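Side-chain contact in Non-structural protein 9 (Avian infectious bronchitis virus, PDB 5C94), which probably binds single-stranded RNA as a homodimer within the coronavirus replication machinery: residues 95-98 and 99-103. Sequence-based numbering, arbitrary orientation.
Sequences KNTR and SIVRG. With GOL (glycerol), chain D.
Arg-102, in the first turn of helix 99-109, reaches back to Thr-97 in a local contact where the loop after strand 85-93 enters the helix. Its chain runs extended from CG to NE (chi3 -169°), which brings NE to 3.0 Å from Thr-97 O; this hydrogen bond lies near the guanidinium plane but meets the carbonyl from above its plane. NH2 adds a weak hydrogen bond to the same oxygen, while NH1 forms a salt bridge with Asp-73 OD2, so the buried guanidinium is gripped from both the loop and Asp-73. Thr-97 turns CG2 anti to its own N (chi1 -69° for OG1), setting the methyl 3.7 Å from both Val-101 CG1 and Arg-102 CG, while OG1 hydrogen-bonds to Ile-94 O. The carbonyl oxygen of Arg-98, the N-cap residue, accepts the Arg-102 N-H (O to N 2.9 Å) and, weakly, that of Val-101. The Arg-98 guanidinium has Ile-100 CG2 over one face and donates from NH2 to Leu-9 O and from NH1 to O3 of a glycerol, probably from the crystallisation liquor (3.2 Å); glycerol O2 takes the Ile-100 N-H (N to O2 3.0 Å). Val-101 rests on Thr-37 and Ile-39 of strand 30-39, whereas Ser-99 and Ile-100 pack against Ser-99 and Leu-106, respectively, of the second subunit, placing this helix start at the dimer interface.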
ATOM      1  N   LYS A  95      -4.026  15.895  -2.467  1.00 25.47           N
ATOM      2  CA  LYS A  95      -4.386  16.524  -1.204  1.00 27.56           C
ATOM      3  C   LYS A  95      -5.486  15.733  -0.520  1.00 32.83           C
ATOM      4  O   LYS A  95      -6.514  15.442  -1.147  1.00 31.49           O
ATOM      5  CB  LYS A  95      -4.847  17.966  -1.427  1.00 40.78           C
ATOM      6  CG  LYS A  95      -4.191  19.000  -0.527  1.00 44.86           C
ATOM      7  CD  LYS A  95      -2.774  19.292  -1.012  1.00 52.20           C
ATOM      8  CE  LYS A  95      -2.164  20.521  -0.350  1.00 52.79           C
ATOM      9  NZ  LYS A  95      -0.725  20.697  -0.732  1.00 52.29           N
ATOM     10  N   ASN A  96      -5.235  15.360   0.741  1.00 25.58           N
ATOM     11  CA  ASN A  96      -6.220  14.703   1.612  1.00 30.44           C
ATOM     12  C   ASN A  96      -6.529  13.253   1.283  1.00 28.59           C
ATOM     13  O   ASN A  96      -7.576  12.739   1.668  1.00 32.20           O
ATOM     14  CB  ASN A  96      -7.539  15.478   1.621  1.00 26.98           C
ATOM     15  CG  ASN A  96      -7.355  16.923   2.027  1.00 37.57           C
ATOM     16  OD1 ASN A  96      -7.896  17.832   1.390  1.00 45.37           O
ATOM     17  ND2 ASN A  96      -6.562  17.146   3.079  1.00 24.92           N
ATOM     18  N   THR A  97      -5.623  12.595   0.577  1.00 19.93           N
ATOM     19  CA  THR A  97      -5.802  11.192   0.281  1.00 21.58           C
ATOM     20  C   THR A  97      -5.738  10.432   1.604  1.00 20.85           C
ATOM     21  O   THR A  97      -4.959  10.787   2.486  1.00 22.61           O
ATOM     22  CB  THR A  97      -4.734  10.696  -0.713  1.00 24.74           C
ATOM     23  OG1 THR A  97      -4.976  11.295  -1.991  1.00 23.76           O
ATOM     24  CG2 THR A  97      -4.797   9.177  -0.862  1.00 21.59           C
ATOM     25  N   ARG A  98      -6.591   9.425   1.759  1.00 20.48           N
ATOM     26  CA  ARG A  98      -6.580   8.590   2.957  1.00 18.33           C
ATOM     27  C   ARG A  98      -5.236   7.869   3.103  1.00 26.39           C
ATOM     28  O   ARG A  98      -4.602   7.506   2.101  1.00 29.51           O
ATOM     29  CB  ARG A  98      -7.710   7.567   2.907  1.00 22.81           C
ATOM     30  CG  ARG A  98      -9.100   8.161   3.071  1.00 31.42           C
ATOM     31  CD  ARG A  98     -10.043   7.141   3.726  1.00 44.82           C
ATOM     32  NE  ARG A  98     -10.479   6.084   2.818  1.00 50.63           N
ATOM     33  CZ  ARG A  98     -10.645   4.804   3.156  1.00 53.43           C
ATOM     34  NH1 ARG A  98     -10.382   4.384   4.386  1.00 48.91           N
ATOM     35  NH2 ARG A  98     -11.060   3.932   2.247  1.00 57.06           N
ATOM     36  N   SER A  99      -4.814   7.649   4.348  1.00 23.50           N
ATOM     37  CA  SER A  99      -3.517   7.041   4.636  1.00 22.75           C
ATOM     38  C   SER A  99      -3.379   5.638   4.046  1.00 25.51           C
ATOM     39  O   SER A  99      -2.315   5.261   3.541  1.00 29.42           O
ATOM     40  CB  SER A  99      -3.288   6.981   6.145  1.00 25.73           C
ATOM     41  OG  SER A  99      -3.131   8.274   6.688  1.00 32.98           O
ATOM     42  N   ILE A 100      -4.459   4.864   4.116  1.00 18.25           N
ATOM     43  CA  ILE A 100      -4.430   3.505   3.620  1.00 22.94           C
ATOM     44  C   ILE A 100      -4.297   3.537   2.096  1.00 29.21           C
ATOM     45  O   ILE A 100      -3.623   2.694   1.504  1.00 31.63           O
ATOM     46  CB  ILE A 100      -5.684   2.710   4.082  1.00 19.63           C
ATOM     47  CG1 ILE A 100      -5.530   1.228   3.766  1.00 23.82           C
ATOM     48  CG2 ILE A 100      -6.973   3.256   3.482  1.00 14.43           C
ATOM     49  CD1 ILE A 100      -6.644   0.367   4.372  1.00 23.88           C
ATOM     50  N   VAL A 101      -4.892   4.546   1.467  1.00 26.05           N
ATOM     51  CA  VAL A 101      -4.831   4.653   0.021  1.00 26.69           C
ATOM     52  C   VAL A 101      -3.440   5.111  -0.414  1.00 25.85           C
ATOM     53  O   VAL A 101      -2.918   4.637  -1.432  1.00 18.18           O
ATOM     54  CB  VAL A 101      -5.923   5.598  -0.520  1.00 27.89           C
ATOM     55  CG1 VAL A 101      -5.760   5.812  -2.002  1.00 14.63           C
ATOM     56  CG2 VAL A 101      -7.309   5.015  -0.239  1.00 22.03           C
ATOM     57  N   ARG A 102      -2.828   6.009   0.361  1.00 18.43           N
ATOM     58  CA  ARG A 102      -1.431   6.383   0.112  1.00 16.26           C
ATOM     59  C   ARG A 102      -0.516   5.162   0.180  1.00 22.79           C
ATOM     60  O   ARG A 102       0.370   4.986  -0.651  1.00 27.69           O
ATOM     61  CB  ARG A 102      -0.944   7.427   1.120  1.00 17.52           C
ATOM     62  CG  ARG A 102      -1.647   8.770   1.024  1.00 28.85           C
ATOM     63  CD  ARG A 102      -1.142   9.755   2.073  1.00 24.18           C
ATOM     64  NE  ARG A 102      -2.010  10.925   2.124  1.00 33.07           N
ATOM     65  CZ  ARG A 102      -1.675  12.126   1.662  1.00 34.17           C
ATOM     66  NH1 ARG A 102      -0.475  12.330   1.135  1.00 36.65           N
ATOM     67  NH2 ARG A 102      -2.533  13.131   1.741  1.00 28.65           N
ATOM     68  N   GLY A 103      -0.730   4.330   1.193  1.00 26.49           N
ATOM     69  CA  GLY A 103       0.070   3.137   1.375  1.00 15.95           C
ATOM     70  C   GLY A 103      -0.099   2.183   0.210  1.00 24.13           C
ATOM     71  O   GLY A 103       0.878   1.558  -0.234  1.00 24.73           O
TER
HETATM   72  C1  GOL D 203      -8.416   4.055   6.712  1.00 62.82           C
HETATM   73  O1  GOL D 203      -8.192   2.943   7.560  1.00 57.88           O
HETATM   74  C2  GOL D 203      -7.529   5.264   7.033  1.00 61.34           C
HETATM   75  O2  GOL D 203      -6.707   5.597   5.934  1.00 35.71           O
HETATM   76  C3  GOL D 203      -8.378   6.472   7.432  1.00 68.19           C
HETATM   77  O3  GOL D 203      -9.572   6.513   6.674  1.00 62.52           O